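Local structure of Pre-mRNA splicing helicase-like protein (Chaetomium thermophilum, 4RVQ) at residues 37-40 against 41-45; 81-84 against 85-89. The protein probably acts as a spliceosomal helicase in pre-mRNA splicing, this part being a PWI-like domain likely to mediate protein or RNA contacts. One frame throughout, in Å; residues are numbered along the deposited sequence. Where two conformers were deposited one is given.

Interaction 1 (37-40 against 41-45); sequences IQHD and KTTSA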
ATOM      1  N   ILE A  37      -8.993  -1.456  15.840  1.00  9.25           N
ATOM      2  CA  ILE A  37      -7.535  -1.397  15.758  1.00  8.57           C
ATOM      3  C   ILE A  37      -7.063  -1.540  14.310  1.00  8.01           C
ATOM      4  O   ILE A  37      -6.175  -0.804  13.884  1.00  8.33           O
ATOM      5  CB  ILE A  37      -6.897  -2.392  16.703  1.00 10.62           C
ATOM      6  CG1 ILE A  37      -7.152  -1.910  18.162  1.00 12.73           C
ATOM      7  CG2 ILE A  37      -5.382  -2.529  16.416  1.00 10.73           C
ATOM      8  CD1 ILE A  37      -6.868  -2.874  19.186  1.00 13.98           C
ATOM      9  N   GLN A  38      -7.621  -2.476  13.540  1.00  8.46           N
ATOM     10  CA  GLN A  38      -7.125  -2.609  12.172  1.00  8.82           C
ATOM     11  C   GLN A  38      -7.392  -1.365  11.357  1.00  7.87           C
ATOM     12  O   GLN A  38      -6.591  -1.024  10.487  1.00  7.96           O
ATOM     13  CB  GLN A  38      -7.662  -3.830  11.454  1.00  9.19           C
ATOM     14  CG  GLN A  38      -9.161  -3.706  11.084  1.00  8.86           C
ATOM     15  CD  GLN A  38      -9.774  -4.943  10.474  1.00  8.93           C
ATOM     16  OE1 GLN A  38     -10.545  -4.824   9.532  1.00 10.96           O
ATOM     17  NE2 GLN A  38      -9.499  -6.108  11.015  1.00 10.99           N
ATOM     18  N   HIS A  39      -8.504  -0.678  11.634  1.00  8.05           N
ATOM     19  CA  HIS A  39      -8.799   0.535  10.908  1.00  8.34           C
ATOM     20  C   HIS A  39      -7.818   1.658  11.310  1.00  7.46           C
ATOM     21  O   HIS A  39      -7.323   2.388  10.446  1.00  7.99           O
ATOM     22  CB  HIS A  39     -10.243   0.976  11.081  1.00  9.18           C
ATOM     23  CG  HIS A  39     -10.565   2.131  10.188  1.00  9.10           C
ATOM     24  ND1 HIS A  39     -10.410   3.449  10.567  1.00 10.46           N
ATOM     25  CD2 HIS A  39     -10.892   2.168   8.873  1.00 10.39           C
ATOM     26  CE1 HIS A  39     -10.692   4.244   9.551  1.00 11.21           C
ATOM     27  NE2 HIS A  39     -11.002   3.494   8.513  1.00 11.27           N
ATOM     28  N   ASP A  40      -7.552   1.803  12.618  1.00  7.73           N
ATOM     29  CA  ASP A  40      -6.544   2.762  13.044  1.00  8.73           C
ATOM     30  C   ASP A  40      -5.227   2.524  12.325  1.00  8.16           C
ATOM     31  O   ASP A  40      -4.584   3.471  11.861  1.00  8.72           O
ATOM     32  CB  ASP A  40      -6.256   2.609  14.535  1.00  8.23           C
ATOM     33  CG  ASP A  40      -7.275   3.262  15.460  1.00  9.50           C
ATOM     34  OD1 ASP A  40      -8.193   3.965  14.993  1.00 10.94           O
ATOM     35  OD2 ASP A  40      -7.129   3.028  16.678  1.00 11.60           O
ATOM     36  N   LYS A  41      -4.795   1.258  12.269  1.00  7.18           N
ATOM     37  CA  LYS A  41      -3.508   0.948  11.687  1.00  7.37           C
ATOM     38  C   LYS A  41      -3.501   1.202  10.177  1.00  7.04           C
ATOM     39  O   LYS A  41      -2.463   1.540   9.617  1.00  7.71           O
ATOM     40  CB  LYS A  41      -3.081  -0.464  12.048  1.00  8.34           C
ATOM     41  CG  LYS A  41      -2.784  -0.632  13.554  1.00 10.97           C
ATOM     42  CD  LYS A  41      -2.017  -1.874  13.952  1.00 11.99           C
ATOM     43  CE  LYS A  41      -1.770  -2.006  15.421  1.00 12.84           C
ATOM     44  NZ  LYS A  41      -0.871  -0.952  15.988  1.00 12.30           N
ATOM     45  N   THR A  42      -4.642   1.037   9.510  1.00  7.22           N
ATOM     46  CA  THR A  42      -4.753   1.341   8.095  1.00  7.42           C
ATOM     47  C   THR A  42      -4.533   2.836   7.866  1.00  7.40           C
ATOM     48  O   THR A  42      -3.754   3.234   7.005  1.00  7.54           O
ATOM     49  CB  THR A  42      -6.109   0.885   7.546  1.00  7.60           C
ATOM     50  OG1 THR A  42      -6.268  -0.517   7.742  1.00  7.81           O
ATOM     51  CG2 THR A  42      -6.277   1.185   6.091  1.00  8.44           C
ATOM     52  N   THR A  43      -5.240   3.656   8.624  1.00  7.97           N
ATOM     53  CA  THR A  43      -5.079   5.099   8.524  1.00  9.04           C
ATOM     54  C   THR A  43      -3.633   5.527   8.765  1.00  7.99           C
ATOM     55  O   THR A  43      -3.060   6.310   7.994  1.00  8.33           O
ATOM     56  CB  THR A  43      -6.025   5.801   9.531  1.00 10.01           C
ATOM     57  OG1 THR A  43      -7.363   5.433   9.216  1.00 11.04           O
ATOM     58  CG2 THR A  43      -5.884   7.300   9.457  1.00 11.69           C
ATOM     59  N   SER A  44      -3.054   4.978   9.823  1.00  7.97           N
ATOM     60  CA  SER A  44      -1.671   5.322  10.146  0.76  8.98           C
ATOM     61  C   SER A  44      -0.688   4.834   9.081  1.00  7.25           C
ATOM     62  O   SER A  44       0.235   5.559   8.688  1.00  8.65           O
ATOM     63  CB  SER A  44      -1.275   4.748  11.482  0.76 10.40           C
ATOM     64  OG  SER A  44      -2.046   5.325  12.508  0.76 11.42           O
ATOM     65  N   ALA A  45      -0.892   3.628   8.593  1.00  7.00           N
ATOM     66  CA  ALA A  45       0.011   3.092   7.587  1.00  7.28           C
ATOM     67  C   ALA A  45      -0.023   3.920   6.317  1.00  7.38           C
ATOM     68  O   ALA A  45       1.024   4.183   5.706  1.00  8.10           O
ATOM     69  CB  ALA A  45      -0.326   1.625   7.292  1.00  7.98           C
TER

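Interaction 2 (81-84 against 85-89); sequences LVQK and LIENR. With SO4 (sulfate ion), chain B.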
ATOM      1  N   LEU A  81       5.385  -8.248   6.184  1.00 11.46           N
ATOM      2  CA  LEU A  81       4.270  -7.389   5.783  1.00 11.89           C
ATOM      3  C   LEU A  81       4.769  -5.957   5.691  1.00 10.49           C
ATOM      4  O   LEU A  81       4.470  -5.236   4.730  1.00 10.60           O
ATOM      5  CB  LEU A  81       3.106  -7.552   6.752  1.00 12.74           C
ATOM      6  CG  LEU A  81       1.934  -6.608   6.501  1.00 14.97           C
ATOM      7  CD1 LEU A  81       1.409  -6.730   5.073  1.00 15.05           C
ATOM      8  CD2 LEU A  81       0.812  -6.944   7.460  1.00 18.19           C
ATOM      9  N   VAL A  82       5.534  -5.523   6.695  1.00 11.16           N
ATOM     10  CA  VAL A  82       6.111  -4.191   6.666  1.00 11.57           C
ATOM     11  C   VAL A  82       6.868  -3.941   5.342  1.00 10.25           C
ATOM     12  O   VAL A  82       6.648  -2.939   4.654  1.00 10.06           O
ATOM     13  CB  VAL A  82       7.063  -3.988   7.854  1.00 15.01           C
ATOM     14  CG1 VAL A  82       7.829  -2.701   7.690  1.00 14.80           C
ATOM     15  CG2 VAL A  82       6.285  -3.974   9.156  1.00 17.15           C
ATOM     16  N   GLN A  83       7.764  -4.858   4.971  1.00  9.73           N
ATOM     17  CA  GLN A  83       8.580  -4.674   3.732  0.54 10.22           C
ATOM     18  C   GLN A  83       7.696  -4.718   2.514  1.00  8.28           C
ATOM     19  O   GLN A  83       7.926  -3.976   1.588  1.00  8.02           O
ATOM     20  CB  GLN A  83       9.762  -5.678   3.473  0.54 12.65           C
ATOM     21  CG  GLN A  83      10.599  -5.462   2.050  0.54 11.18           C
ATOM     22  CD  GLN A  83      11.906  -6.363   1.880  0.54 11.15           C
ATOM     23  OE1 GLN A  83      12.207  -7.151   2.787  0.54 12.27           O
ATOM     24  NE2 GLN A  83      12.657  -6.287   0.676  0.54  2.79           N
ATOM     25  N   LYS A  84       6.703  -5.603   2.488  1.00  7.72           N
ATOM     26  CA  LYS A  84       5.800  -5.643   1.338  1.00  7.28           C
ATOM     27  C   LYS A  84       5.124  -4.283   1.113  1.00  6.72           C
ATOM     28  O   LYS A  84       4.981  -3.812  -0.015  1.00  7.19           O
ATOM     29  CB  LYS A  84       4.744  -6.733   1.531  1.00  8.29           C
ATOM     30  CG  LYS A  84       3.739  -6.838   0.414  1.00  9.01           C
ATOM     31  CD  LYS A  84       2.883  -8.079   0.521  1.00 10.93           C
ATOM     32  CE  LYS A  84       1.887  -8.231  -0.561  1.00 11.82           C
ATOM     33  NZ  LYS A  84       0.963  -9.336  -0.186  1.00 15.57           N
ATOM     34  N   LEU A  85       4.683  -3.663   2.207  1.00  7.29           N
ATOM     35  CA  LEU A  85       4.027  -2.378   2.089  1.00  8.10           C
ATOM     36  C   LEU A  85       4.992  -1.293   1.600  1.00  7.59           C
ATOM     37  O   LEU A  85       4.694  -0.490   0.738  1.00  8.68           O
ATOM     38  CB  LEU A  85       3.386  -1.978   3.425  1.00  8.43           C
ATOM     39  CG  LEU A  85       2.258  -2.921   3.882  1.00  9.28           C
ATOM     40  CD1 LEU A  85       1.694  -2.401   5.203  1.00 11.11           C
ATOM     41  CD2 LEU A  85       1.156  -3.093   2.836  1.00  9.22           C
ATOM     42  N   ILE A  86       6.207  -1.301   2.161  1.00  7.50           N
ATOM     43  CA  ILE A  86       7.198  -0.313   1.753  1.00  7.84           C
ATOM     44  C   ILE A  86       7.611  -0.482   0.283  1.00  6.62           C
ATOM     45  O   ILE A  86       7.688   0.486  -0.469  1.00  7.60           O
ATOM     46  CB  ILE A  86       8.432  -0.366   2.669  1.00  9.74           C
ATOM     47  CG1 ILE A  86       8.023   0.038   4.083  1.00 11.82           C
ATOM     48  CG2 ILE A  86       9.520   0.536   2.149  1.00 11.62           C
ATOM     49  CD1 ILE A  86       9.152  -0.081   5.098  1.00 15.16           C
ATOM     50  N   GLU A  87       7.838  -1.715  -0.154  1.00  6.70           N
ATOM     51  CA  GLU A  87       8.195  -1.978  -1.548  1.00  6.92           C
ATOM     52  C   GLU A  87       7.115  -1.471  -2.502  1.00  6.96           C
ATOM     53  O   GLU A  87       7.407  -1.093  -3.626  1.00  9.79           O
ATOM     54  CB  GLU A  87       8.406  -3.472  -1.779  1.00  7.38           C
ATOM     55  CG  GLU A  87       9.623  -4.087  -1.047  1.00  7.50           C
ATOM     56  CD  GLU A  87      10.953  -3.702  -1.630  1.00  8.34           C
ATOM     57  OE1 GLU A  87      11.000  -2.925  -2.588  1.00 10.57           O
ATOM     58  OE2 GLU A  87      11.977  -4.204  -1.082  1.00  8.88           O
ATOM     59  N   ASN A  88       5.868  -1.511  -2.047  1.00  6.02           N
ATOM     60  CA  ASN A  88       4.703  -1.086  -2.818  1.00  6.35           C
ATOM     61  C   ASN A  88       4.131   0.237  -2.352  1.00  6.11           C
ATOM     62  O   ASN A  88       2.946   0.485  -2.581  1.00  7.00           O
ATOM     63  CB  ASN A  88       3.642  -2.187  -2.747  1.00  5.86           C
ATOM     64  CG  ASN A  88       4.054  -3.434  -3.491  1.00  6.82           C
ATOM     65  OD1 ASN A  88       4.187  -3.399  -4.719  1.00  8.21           O
ATOM     66  ND2 ASN A  88       4.273  -4.501  -2.779  1.00  7.09           N
ATOM     67  N   ARG A  89       4.928   1.103  -1.745  1.00  6.51           N
ATOM     68  CA  ARG A  89       4.351   2.277  -1.114  1.00  7.20           C
ATOM     69  C   ARG A  89       3.567   3.137  -2.094  1.00  6.67           C
ATOM     70  O   ARG A  89       2.489   3.621  -1.732  1.00  7.55           O
ATOM     71  CB  ARG A  89       5.424   3.053  -0.362  1.00  9.96           C
ATOM     72  CG  ARG A  89       6.587   3.503  -1.197  1.00  9.61           C
ATOM     73  CD  ARG A  89       7.783   3.865  -0.309  1.00 13.23           C
ATOM     74  NE  ARG A  89       8.975   4.281  -1.059  1.00 13.87           N
ATOM     75  CZ  ARG A  89       9.849   3.454  -1.632  1.00 14.41           C
ATOM     76  NH1 ARG A  89       9.714   2.156  -1.564  1.00 13.69           N
ATOM     77  NH2 ARG A  89      10.877   3.952  -2.282  1.00 16.08           N
TER
HETATM   78  S   SO4 B 501      12.511   1.092  -4.112  0.53 10.04           S
HETATM   79  O1  SO4 B 501      11.799   1.365  -5.362  0.53 14.25           O
HETATM   80  O2  SO4 B 501      12.946   2.364  -3.492  0.53 14.77           O
HETATM   81  O3  SO4 B 501      11.568   0.413  -3.241  0.53 10.36           O
HETATM   82  O4  SO4 B 501      13.634   0.287  -4.449  0.53  9.29           O

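Interaction 1 (37-40 against 41-45)
K41 runs its chain along I37, one helical turn back on helix 35-50, and the two side chains lie side by side, pointing the same way. K41 CB lies 3.6 Å from I37 O, and K41 CG comes closer, 3.4 Å from the same oxygen, because chi1 of -67° sets CG beside the backbone N, the very N that gives its proton to I37 O. CD carries on in the extended direction, and K41 CE then meets I37 CG2 at 3.8 Å, a methyl-to-methylene contact. A turn about CD-CE (chi4 -65°) takes NZ to a hydrogen bond with L73 O, while Y32 takes part in a cation-pi contact with the same lysine.

One residue on, Q38 O is gripped twice by T42. T42 N reaches Q38 O at 3.0 Å and T42 OG1 reaches it at 2.8 Å, from opposite faces of the carbonyl plane, so the buried hydroxyl is satisfied inside its own helix. The side chains of T43 and H39 cross obliquely, with T43 OG1 3.6 Å from H39 CE1, and T43 N makes a nearly straight bond (174°) to H39 O. The chemistry implies a division of labour: threonine hydroxyl and amide share one carbonyl within the helix, whereas the lysine spends its hydrocarbon on I37 and delivers its charge to another part of the fold.

Interaction 2 (81-84 against 85-89)
Q83 and E87 lie side by side on the last turns of helix 79-87 and close with a side-chain hydrogen bond: Q83 NE2 gives a proton to E87 OE2 at 2.8 Å, almost straight at 168°. The acceptor uses its anti lone pair, and the oxygen lies close to the amide plane of Q83, although the amide and carboxylate planes are turned 33° apart. Q83 is extended, while E87 bends at chi2 (-73°), which brings its carboxylate back alongside; lower down, Q83 CG and E87 CG touch at 3.5 Å. Q83 is modelled in two conformers, so this pairing describes one of them.

The apolar pairs follow the same i to i+4 spacing. V82 CG1 packs on I86 CD1 at 3.9 Å with the two chains side by side, and L81 CD1 comes to 4.1 Å from L85 CG. In this all-helical PWI-like domain the second residue of each pair also packs on a neighbouring helix: I86 lies on L63, E67 and L70 of helix 63-73, and L85 on W23 and L24 of helix 23-29.

At the end of the helix the polar bonds turn to main-chain oxygens. N88, the first residue to leave helical geometry, grips K84 O with both N and ND2, N88 ND2 lying 2.9 Å from K84 O, from opposite faces of the carbonyl; ND2 also binds N12 O. I86 O is likewise held from both faces, by R89 N and by R89 NH1, which stands above the carbonyl plane. The guanidinium meets the sulfate, probably from the crystallisation liquor, edge-on: R89 NH1 bonds sulfate O3 at 3.0 Å and R89 NH2 bonds sulfate O2 at 2.9 Å.

In the fold
Both are local contacts along the chain, but on different helices: interaction 1 on helix 35-50 at the surface, its centre about 12 Å from the centre of the chain, and interaction 2 on helix 79-87 and the turn into helix 89-99, partly buried, its centre about 7 Å from that point. Their centres are 15 Å apart, with nearest atoms about 5 Å apart and no touch. They share neighbours even so: T42 and L85 both rest on L24 of helix 23-29, and A45 and I86 both touch L70 of helix 63-73. Interaction 1 lies in the first turns of its helix, where the I37 methyl meets K41 hydrocarbon and the rest is polar, whereas interaction 2 joins two apolar pairs to an amide-carboxylate bond.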